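Local coordinates for SusD superfamily protein (PDB 3MYV) that is a SusD-family outer-membrane protein that probably binds polysaccharide, at residues Y229-Y234 and G367-E372; K282-M287 and H297-N302; G358-I363 and D381-E386. All blocks are in the same frame, centred on the assembly; numbering follows the deposited sequence. Where two conformers were deposited one is given.

Interaction 1: residues Y229-Y234 and G367-E372. With EDO (1,2-ethanediol), chain H.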
loop_
_atom_site.group_PDB
_atom_site.type_symbol
_atom_site.label_atom_id
_atom_site.label_comp_id
_atom_site.label_asym_id
_atom_site.label_seq_id
_atom_site.Cartn_x
_atom_site.Cartn_y
_atom_site.Cartn_z
ATOM N N TYR A 229 -6.626 14.028 -11.092
ATOM C CA TYR A 229 -6.403 15.458 -10.766
ATOM C C TYR A 229 -5.628 16.143 -11.872
ATOM O O TYR A 229 -4.553 15.688 -12.231
ATOM C CB TYR A 229 -5.615 15.639 -9.452
ATOM C CG TYR A 229 -6.209 14.851 -8.325
ATOM C CD1 TYR A 229 -7.534 15.047 -7.959
ATOM C CD2 TYR A 229 -5.481 13.885 -7.645
ATOM C CE1 TYR A 229 -8.113 14.298 -6.979
ATOM C CE2 TYR A 229 -6.063 13.135 -6.624
ATOM C CZ TYR A 229 -7.390 13.358 -6.300
ATOM O OH TYR A 229 -8.036 12.604 -5.340
ATOM N N PRO A 230 -6.140 17.278 -12.389
ATOM C CA PRO A 230 -5.378 18.072 -13.362
ATOM C C PRO A 230 -4.118 18.648 -12.744
ATOM O O PRO A 230 -4.044 18.831 -11.510
ATOM C CB PRO A 230 -6.323 19.228 -13.724
ATOM C CG PRO A 230 -7.623 18.888 -13.177
ATOM C CD PRO A 230 -7.492 17.809 -12.160
ATOM N N HIS A 231 -3.151 18.927 -13.615
ATOM C CA HIS A 231 -1.864 19.513 -13.257
ATOM C C HIS A 231 -2.034 20.674 -12.237
ATOM O O HIS A 231 -1.395 20.700 -11.182
ATOM C CB HIS A 231 -1.193 20.015 -14.531
ATOM C CG HIS A 231 0.135 20.668 -14.306
ATOM N ND1 HIS A 231 1.307 19.956 -14.228
ATOM C CD2 HIS A 231 0.472 21.971 -14.155
ATOM C CE1 HIS A 231 2.316 20.793 -14.047
ATOM N NE2 HIS A 231 1.832 22.022 -13.987
ATOM N N GLU A 232 -2.922 21.602 -12.569
ATOM C CA GLU A 232 -3.104 22.851 -11.792
ATOM C C GLU A 232 -3.799 22.636 -10.458
ATOM O O GLU A 232 -3.778 23.522 -9.619
ATOM C CB GLU A 232 -3.917 23.915 -12.544
ATOM C CG GLU A 232 -3.904 23.827 -14.022
ATOM C CD GLU A 232 -4.830 22.725 -14.552
ATOM O OE1 GLU A 232 -6.086 22.801 -14.388
ATOM O OE2 GLU A 232 -4.269 21.784 -15.137
ATOM N N LYS A 233 -4.430 21.477 -10.278
ATOM C CA LYS A 233 -5.152 21.165 -9.060
ATOM C C LYS A 233 -4.496 20.049 -8.241
ATOM O O LYS A 233 -5.052 19.603 -7.236
ATOM C CB LYS A 233 -6.555 20.704 -9.420
ATOM C CG LYS A 233 -7.296 21.645 -10.332
ATOM C CD LYS A 233 -7.881 22.792 -9.577
ATOM C CE LYS A 233 -8.884 23.532 -10.453
ATOM N NZ LYS A 233 -9.152 24.884 -9.895
ATOM N N TYR A 234 -3.361 19.555 -8.698
ATOM C CA TYR A 234 -2.698 18.396 -8.070
ATOM C C TYR A 234 -2.268 18.650 -6.617
ATOM O O TYR A 234 -2.590 17.864 -5.715
ATOM C CB TYR A 234 -1.488 17.980 -8.915
ATOM C CG TYR A 234 -0.829 16.694 -8.491
ATOM C CD1 TYR A 234 -1.303 15.470 -8.919
ATOM C CD2 TYR A 234 0.288 16.711 -7.648
ATOM C CE1 TYR A 234 -0.659 14.302 -8.556
ATOM C CE2 TYR A 234 0.907 15.556 -7.267
ATOM C CZ TYR A 234 0.426 14.355 -7.710
ATOM O OH TYR A 234 1.060 13.198 -7.344
ATOM N N GLY A 367 1.772 15.360 -14.779
ATOM C CA GLY A 367 2.880 15.846 -13.967
ATOM C C GLY A 367 3.527 17.099 -14.555
ATOM O O GLY A 367 3.682 18.093 -13.852
ATOM N N ASN A 368 3.828 17.057 -15.851
ATOM C CA ASN A 368 4.409 18.187 -16.599
ATOM C C ASN A 368 3.989 18.055 -18.071
ATOM O O ASN A 368 4.418 17.121 -18.742
ATOM C CB ASN A 368 5.946 18.152 -16.501
ATOM C CG ASN A 368 6.614 19.321 -17.213
ATOM O OD1 ASN A 368 5.950 20.083 -17.946
ATOM N ND2 ASN A 368 7.950 19.455 -17.036
ATOM N N PRO A 369 3.117 18.949 -18.563
ATOM C CA PRO A 369 2.633 18.808 -19.930
ATOM C C PRO A 369 3.712 18.930 -21.016
ATOM O O PRO A 369 3.444 18.539 -22.182
ATOM C CB PRO A 369 1.572 19.927 -20.055
ATOM C CG PRO A 369 1.960 20.916 -19.027
ATOM C CD PRO A 369 2.473 20.092 -17.880
ATOM N N ASP A 370 4.895 19.449 -20.661
ATOM C CA ASP A 370 6.012 19.544 -21.595
ATOM C C ASP A 370 6.778 18.214 -21.780
ATOM O O ASP A 370 7.660 18.129 -22.627
ATOM C CB ASP A 370 7.002 20.627 -21.142
ATOM C CG ASP A 370 6.386 22.027 -21.126
ATOM O OD1 ASP A 370 5.490 22.286 -21.947
ATOM O OD2 ASP A 370 6.829 22.843 -20.297
ATOM N N ASN A 371 6.453 17.194 -20.994
ATOM C CA ASN A 371 7.154 15.921 -21.038
ATOM C C ASN A 371 6.351 14.893 -21.809
ATOM O O ASN A 371 5.137 15.032 -21.988
ATOM C CB ASN A 371 7.386 15.386 -19.597
ATOM C CG ASN A 371 8.420 16.188 -18.840
ATOM O OD1 ASN A 371 9.199 16.929 -19.433
ATOM N ND2 ASN A 371 8.440 16.040 -17.521
ATOM N N GLU A 372 7.039 13.860 -22.267
ATOM C CA GLU A 372 6.369 12.731 -22.917
ATOM C C GLU A 372 7.210 11.482 -22.768
ATOM O O GLU A 372 8.383 11.562 -22.404
ATOM C CB GLU A 372 6.152 13.048 -24.397
ATOM C CG GLU A 372 7.450 13.212 -25.194
ATOM C CD GLU A 372 7.240 13.409 -26.697
ATOM O OE1 GLU A 372 6.076 13.625 -27.136
ATOM O OE2 GLU A 372 8.274 13.384 -27.416
HETATM C C1 EDO H . -5.270 11.468 -3.467
HETATM O O1 EDO H . -6.657 11.153 -3.621
HETATM C C2 EDO H . -5.092 12.931 -3.057
HETATM O O2 EDO H . -5.655 13.125 -1.766
#
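His231 reaches across to Gly367 and Pro369, and these three residues bury nearly all of the surface in this small contact. The imidazole stands with CG anti to the backbone N (chi1 179°), which carries the ring out toward the end of helix 350-367. There its CE1 lies 3.0 Å from the carbonyl O of Gly367, which meets the ring at its edge. ND1 is hydrogen-bonded to the carbonyl O of Arg366, one residue earlier. The ring edge therefore sits against the last carbonyls of the helix, and the bond from ND1 limits its rotation.

Pro369 covers one face of the same ring. Its CD is 4.1 Å from the ring centroid and 22° off the normal, a CH-pi contact offset toward the rim. The two side chains cross at about a right angle. Asn368 is the first residue to leave the helix. Its OD1 accepts from the backbone N of Asp370 at 3.0 Å, forming an Asx turn within the type I beta turn from Asn368 to Asn371. This turn places Pro369 beside the imidazole.

At the other end of 229-234, Tyr229 OH is 2.6 Å from O1 of a 1,2-ethanediol, probably from the crystallisation liquor; the two are hydrogen-bonded. The backbone O of Tyr229 also accepts from Arg366 NH1. The contact thus fastens the loop between helix 206-223 and strand 248-252 to the C-terminal end of helix 350-367, where the chain turns toward helix 380-391.

Interaction 2: residues K282-M287 and H297-N302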
loop_
_atom_site.group_PDB
_atom_site.type_symbol
_atom_site.label_atom_id
_atom_site.label_comp_id
_atom_site.label_asym_id
_atom_site.label_seq_id
_atom_site.Cartn_x
_atom_site.Cartn_y
_atom_site.Cartn_z
ATOM N N LYS A 282 18.459 11.841 -3.756
ATOM C CA LYS A 282 18.166 11.287 -5.081
ATOM C C LYS A 282 16.774 11.705 -5.555
ATOM O O LYS A 282 16.623 12.173 -6.676
ATOM C CB LYS A 282 18.304 9.760 -5.070
ATOM C CG LYS A 282 17.830 9.061 -6.334
ATOM C CD LYS A 282 16.510 8.294 -6.110
ATOM C CE LYS A 282 15.883 7.877 -7.430
ATOM N NZ LYS A 282 14.563 7.191 -7.312
ATOM N N TYR A 283 15.762 11.580 -4.711
ATOM C CA TYR A 283 14.419 11.935 -5.130
ATOM C C TYR A 283 14.300 13.458 -5.348
ATOM O O TYR A 283 13.739 13.920 -6.339
ATOM C CB TYR A 283 13.371 11.485 -4.124
ATOM C CG TYR A 283 11.954 11.783 -4.610
ATOM C CD1 TYR A 283 11.282 10.889 -5.441
ATOM C CD2 TYR A 283 11.313 12.974 -4.290
ATOM C CE1 TYR A 283 10.013 11.144 -5.896
ATOM C CE2 TYR A 283 10.043 13.255 -4.771
ATOM C CZ TYR A 283 9.395 12.318 -5.581
ATOM O OH TYR A 283 8.131 12.577 -6.061
ATOM N N ALA A 284 14.859 14.223 -4.425
ATOM C CA ALA A 284 14.806 15.666 -4.512
ATOM C C ALA A 284 15.467 16.145 -5.798
ATOM O O ALA A 284 14.901 16.960 -6.531
ATOM C CB ALA A 284 15.468 16.273 -3.307
ATOM N N GLU A 285 16.651 15.616 -6.083
ATOM C CA GLU A 285 17.371 15.959 -7.326
ATOM C C GLU A 285 16.641 15.556 -8.606
ATOM O O GLU A 285 16.648 16.333 -9.549
ATOM C CB GLU A 285 18.774 15.352 -7.331
ATOM C CG GLU A 285 19.669 16.050 -6.382
ATOM C CD GLU A 285 21.070 15.455 -6.312
ATOM O OE1 GLU A 285 21.358 14.404 -6.946
ATOM O OE2 GLU A 285 21.869 16.068 -5.594
ATOM N N GLN A 286 16.060 14.352 -8.625
ATOM C CA GLN A 286 15.177 13.849 -9.712
ATOM C C GLN A 286 14.119 14.939 -10.019
ATOM O O GLN A 286 13.961 15.382 -11.174
ATOM C CB GLN A 286 14.539 12.457 -9.291
ATOM C CG GLN A 286 13.296 11.833 -10.124
ATOM C CD GLN A 286 12.826 10.349 -9.700
ATOM O OE1 GLN A 286 12.950 9.417 -10.489
ATOM N NE2 GLN A 286 12.239 10.182 -8.498
HETATM N N MSE A 287 13.452 15.425 -8.974
HETATM C CA MSE A 287 12.286 16.321 -9.142
HETATM C C MSE A 287 12.687 17.759 -9.449
HETATM O O MSE A 287 12.058 18.434 -10.288
HETATM C CB MSE A 287 11.389 16.362 -7.893
HETATM C CG MSE A 287 10.577 15.113 -7.574
HETATM SE SE MSE A 287 10.041 14.022 -9.068
HETATM C CE MSE A 287 8.668 15.111 -9.848
ATOM N N HIS A 297 6.457 20.201 -6.333
ATOM C CA HIS A 297 5.894 21.242 -5.494
ATOM C C HIS A 297 5.420 20.728 -4.140
ATOM O O HIS A 297 5.085 21.535 -3.260
ATOM C CB HIS A 297 4.732 21.951 -6.205
ATOM C CG HIS A 297 5.075 22.470 -7.566
ATOM N ND1 HIS A 297 4.129 23.009 -8.408
ATOM C CD2 HIS A 297 6.253 22.519 -8.240
ATOM C CE1 HIS A 297 4.709 23.389 -9.534
ATOM N NE2 HIS A 297 5.998 23.103 -9.458
ATOM N N LEU A 298 5.384 19.403 -3.974
ATOM C CA LEU A 298 5.132 18.782 -2.672
ATOM C C LEU A 298 6.393 18.683 -1.803
ATOM O O LEU A 298 6.316 18.231 -0.683
ATOM C CB LEU A 298 4.528 17.368 -2.857
ATOM C CG LEU A 298 3.199 17.246 -3.615
ATOM C CD1 LEU A 298 2.713 15.798 -3.621
ATOM C CD2 LEU A 298 2.115 18.160 -2.985
ATOM N N LEU A 299 7.553 19.080 -2.312
ATOM C CA LEU A 299 8.772 19.026 -1.513
ATOM C C LEU A 299 9.019 20.345 -0.831
ATOM O O LEU A 299 8.822 21.389 -1.435
ATOM C CB LEU A 299 9.973 18.692 -2.389
ATOM C CG LEU A 299 9.949 17.363 -3.128
ATOM C CD1 LEU A 299 11.270 17.163 -3.929
ATOM C CD2 LEU A 299 9.685 16.215 -2.149
ATOM N N GLU A 300 9.523 20.286 0.398
ATOM C CA GLU A 300 9.823 21.476 1.175
ATOM C C GLU A 300 11.257 21.432 1.662
ATOM O O GLU A 300 11.681 20.452 2.274
ATOM C CB GLU A 300 8.909 21.538 2.381
ATOM C CG GLU A 300 7.488 21.914 2.008
ATOM C CD GLU A 300 7.365 23.352 1.521
ATOM O OE1 GLU A 300 8.219 24.184 1.915
ATOM O OE2 GLU A 300 6.428 23.631 0.726
ATOM N N GLU A 301 11.989 22.500 1.376
ATOM C CA GLU A 301 13.410 22.555 1.694
ATOM C C GLU A 301 13.619 23.000 3.144
ATOM O O GLU A 301 12.952 23.903 3.626
ATOM C CB GLU A 301 14.122 23.537 0.769
ATOM C CG GLU A 301 15.619 23.519 0.869
ATOM C CD GLU A 301 16.291 24.702 0.172
ATOM O OE1 GLU A 301 15.992 24.960 -1.013
ATOM O OE2 GLU A 301 17.130 25.358 0.814
ATOM N N ASN A 302 14.586 22.395 3.816
ATOM C CA ASN A 302 15.031 22.896 5.106
ATOM C C ASN A 302 16.465 22.440 5.358
ATOM O O ASN A 302 17.170 22.054 4.407
ATOM C CB ASN A 302 14.066 22.455 6.215
ATOM C CG ASN A 302 13.945 23.475 7.309
ATOM O OD1 ASN A 302 14.945 23.872 7.906
ATOM N ND2 ASN A 302 12.714 23.934 7.568
#
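Leu299 fills the contact with its two methyl groups, which meet three residues of helix 281-288. The interactions between the segments are apolar. CD1 reaches the helix backbone at Ala284, 3.9 Å from its CA, and lies 4.3 Å from its CB. The same methyl is 4.0 Å from CB of Met287, a selenomethionine. CD2 of Leu299 takes the aromatic part of the contact. It approaches the Tyr283 ring at the edge, near the ring plane, 4.0 Å from CE2. The leucine CG is anti to its carbonyl carbon (chi1 -61°), which directs both methyls at the helix.

The polar bonds go to residues outside the two segments. Tyr283 OH is hydrogen-bonded to the carbonyl O of Lys389, so the ring that borders Leu299 is also tied to helix 380-391. Gln286 NE2 binds Ser388 OG on that same helix. Val279 of strand 277-279 touches both Ala284 and Leu299 and extends the apolar patch.

The N-to-C directions of segments 282-287 and 299-302 are 116° apart, and their axes come within 10.6 Å. The helix thus lies across the strand and packs on it through one leucine. Strand 299-304 pairs with strand 307-312 in an antiparallel two-stranded sheet. The pattern is that of a short helix laid against a beta hairpin, within the SusD family region of the chain.

Interaction 3: residues G358-I363 and D381-E386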
loop_
_atom_site.group_PDB
_atom_site.type_symbol
_atom_site.label_atom_id
_atom_site.label_comp_id
_atom_site.label_asym_id
_atom_site.label_seq_id
_atom_site.Cartn_x
_atom_site.Cartn_y
_atom_site.Cartn_z
ATOM N N GLY A 358 0.044 4.898 -23.773
ATOM C CA GLY A 358 -0.957 5.965 -23.727
ATOM C C GLY A 358 -1.262 6.329 -22.272
ATOM O O GLY A 358 -1.252 7.506 -21.881
ATOM N N TYR A 359 -1.491 5.314 -21.459
ATOM C CA TYR A 359 -1.738 5.526 -20.033
ATOM C C TYR A 359 -0.531 6.112 -19.292
ATOM O O TYR A 359 -0.689 7.002 -18.436
ATOM C CB TYR A 359 -2.213 4.228 -19.383
ATOM C CG TYR A 359 -3.582 3.783 -19.823
ATOM C CD1 TYR A 359 -4.652 4.675 -19.858
ATOM C CD2 TYR A 359 -3.837 2.462 -20.146
ATOM C CE1 TYR A 359 -5.901 4.262 -20.242
ATOM C CE2 TYR A 359 -5.071 2.045 -20.527
ATOM C CZ TYR A 359 -6.116 2.932 -20.560
ATOM O OH TYR A 359 -7.378 2.514 -20.933
ATOM N N LEU A 360 0.670 5.634 -19.627
ATOM C CA LEU A 360 1.884 6.163 -19.024
ATOM C C LEU A 360 1.943 7.659 -19.310
ATOM O O LEU A 360 2.142 8.421 -18.393
ATOM C CB LEU A 360 3.131 5.443 -19.535
ATOM C CG LEU A 360 4.471 5.966 -18.981
ATOM C CD1 LEU A 360 4.513 5.804 -17.397
ATOM C CD2 LEU A 360 5.608 5.316 -19.685
ATOM N N ASN A 361 1.734 8.057 -20.576
ATOM C CA ASN A 361 1.802 9.463 -20.976
ATOM C C ASN A 361 0.777 10.324 -20.291
ATOM O O ASN A 361 1.034 11.487 -19.995
ATOM C CB ASN A 361 1.721 9.652 -22.495
ATOM C CG ASN A 361 3.077 9.524 -23.139
ATOM O OD1 ASN A 361 3.837 10.491 -23.180
ATOM N ND2 ASN A 361 3.424 8.313 -23.592
ATOM N N GLU A 362 -0.402 9.771 -20.043
ATOM C CA GLU A 362 -1.402 10.543 -19.299
ATOM C C GLU A 362 -0.878 10.998 -17.951
ATOM O O GLU A 362 -1.114 12.153 -17.534
ATOM C CB GLU A 362 -2.660 9.741 -19.092
ATOM C CG GLU A 362 -3.824 10.609 -18.712
ATOM C CD GLU A 362 -4.509 11.203 -19.914
ATOM O OE1 GLU A 362 -4.769 10.431 -20.861
ATOM O OE2 GLU A 362 -4.812 12.420 -19.890
ATOM N N ILE A 363 -0.132 10.125 -17.279
ATOM C CA ILE A 363 0.411 10.448 -15.953
ATOM C C ILE A 363 1.627 11.379 -16.093
ATOM O O ILE A 363 1.809 12.342 -15.313
ATOM C CB ILE A 363 0.778 9.168 -15.171
ATOM C CG1 ILE A 363 -0.487 8.312 -14.954
ATOM C CG2 ILE A 363 1.510 9.507 -13.843
ATOM C CD1 ILE A 363 -1.628 8.999 -14.158
ATOM N N ASP A 381 12.063 0.233 -16.531
ATOM C CA ASP A 381 12.689 1.233 -15.648
ATOM C C ASP A 381 12.001 2.593 -15.757
ATOM O O ASP A 381 11.846 3.305 -14.770
ATOM C CB ASP A 381 14.193 1.393 -15.931
ATOM C CG ASP A 381 15.030 0.254 -15.362
ATOM O OD1 ASP A 381 14.521 -0.541 -14.566
ATOM O OD2 ASP A 381 16.206 0.128 -15.750
ATOM N N ARG A 382 11.572 2.950 -16.958
ATOM C CA ARG A 382 10.897 4.210 -17.160
ATOM C C ARG A 382 9.554 4.233 -16.445
ATOM O O ARG A 382 9.163 5.256 -15.888
ATOM C CB ARG A 382 10.711 4.530 -18.663
ATOM C CG ARG A 382 10.063 5.875 -18.917
ATOM C CD ARG A 382 10.923 7.038 -18.369
ATOM N NE ARG A 382 10.299 8.360 -18.511
ATOM C CZ ARG A 382 9.401 8.899 -17.689
ATOM N NH1 ARG A 382 8.934 8.239 -16.632
ATOM N NH2 ARG A 382 8.936 10.126 -17.938
ATOM N N VAL A 383 8.841 3.119 -16.460
ATOM C CA VAL A 383 7.565 3.044 -15.743
ATOM C C VAL A 383 7.832 3.049 -14.229
ATOM O O VAL A 383 7.139 3.718 -13.474
ATOM C CB VAL A 383 6.748 1.801 -16.122
ATOM C CG1 VAL A 383 5.430 1.754 -15.329
ATOM C CG2 VAL A 383 6.485 1.776 -17.652
ATOM N N LEU A 384 8.885 2.366 -13.787
ATOM C CA LEU A 384 9.186 2.363 -12.351
ATOM C C LEU A 384 9.630 3.745 -11.888
ATOM O O LEU A 384 9.277 4.129 -10.769
ATOM C CB LEU A 384 10.226 1.325 -11.963
ATOM C CG LEU A 384 9.848 -0.139 -12.294
ATOM C CD1 LEU A 384 11.009 -1.082 -11.966
ATOM C CD2 LEU A 384 8.618 -0.564 -11.561
ATOM N N ASP A 385 10.381 4.480 -12.718
ATOM C CA ASP A 385 10.729 5.881 -12.410
ATOM C C ASP A 385 9.462 6.738 -12.309
ATOM O O ASP A 385 9.391 7.623 -11.473
ATOM C CB ASP A 385 11.662 6.499 -13.462
ATOM C CG ASP A 385 13.081 5.940 -13.414
ATOM O OD1 ASP A 385 13.494 5.343 -12.398
ATOM O OD2 ASP A 385 13.798 6.144 -14.403
ATOM N N GLU A 386 8.457 6.460 -13.136
ATOM C CA GLU A 386 7.191 7.207 -13.042
ATOM C C GLU A 386 6.472 6.896 -11.731
ATOM O O GLU A 386 5.944 7.803 -11.069
ATOM C CB GLU A 386 6.284 6.983 -14.252
ATOM C CG GLU A 386 5.234 8.091 -14.451
ATOM C CD GLU A 386 5.838 9.477 -14.627
ATOM O OE1 GLU A 386 6.995 9.587 -15.091
ATOM O OE2 GLU A 386 5.145 10.455 -14.337
#
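Helix segments 358-363 and 381-386 run in broadly the same direction at 34°, with their axes 11.1 Å apart and the CA atoms of Leu360 and Val383 nearest each other. Leu360 buries the most surface. Its CG is anti to the backbone N (chi1 178°), which points the branched end at helix 380-391. There the methyls divide. CD1 rests on the aliphatic part of Glu386, 3.8 Å from its CB, while CD2 meets CG2 of Val383 at 4.2 Å.

Ile363, one turn further on, uses its CG2 branch. This methyl comes against Glu386 at a slant, 3.8 Å from OE2 and 4.0 Å from CG.

Glu386 is thus apolar along its stem and charged at its tip. The chain bends at chi2, and both carboxylate oxygens have charged partners. OE1 accepts from NH1 of Arg382, one turn earlier on the same helix, at 2.8 Å. That salt bridge is nearly straight, with an N-H...O angle of 173°. It uses the anti lone pair of OE1, and OE1 lies in the guanidinium plane. OE2 forms a second salt bridge with Arg295. Two arginines would probably favour the ionised form of this buried acid.

Helix 334-348 borders the contact too: Ala342 touches Leu360, Tyr338 touches Ile363 and Glu343 touches Val383. Helices 350-367 and 380-391 therefore meet beside a third helix, with the loop that carries Arg295 at the charged end.

How the interactions relate
Interaction 1 is partly buried, whereas the touching residues of interactions 2 and 3 are all buried. Helix 350-367 serves both interaction 1, at its end, and interaction 3, along its length. Helix 380-391 supplies one side of interaction 3 and borders interaction 2. The chemistry follows the place: a histidine ring with a helix-end carbonyl at its edge and a proline over one face, then leucine methyls against a helix, then leucine, isoleucine and valine methyls with a doubly bridged glutamate. Along the chain, interaction 2 is nested in the loop closed by interaction 1, which crosses interaction 3. Tyr234 of interaction 1 packs on Leu298 of interaction 2, and Glu372 touches Asn361 of interaction 3.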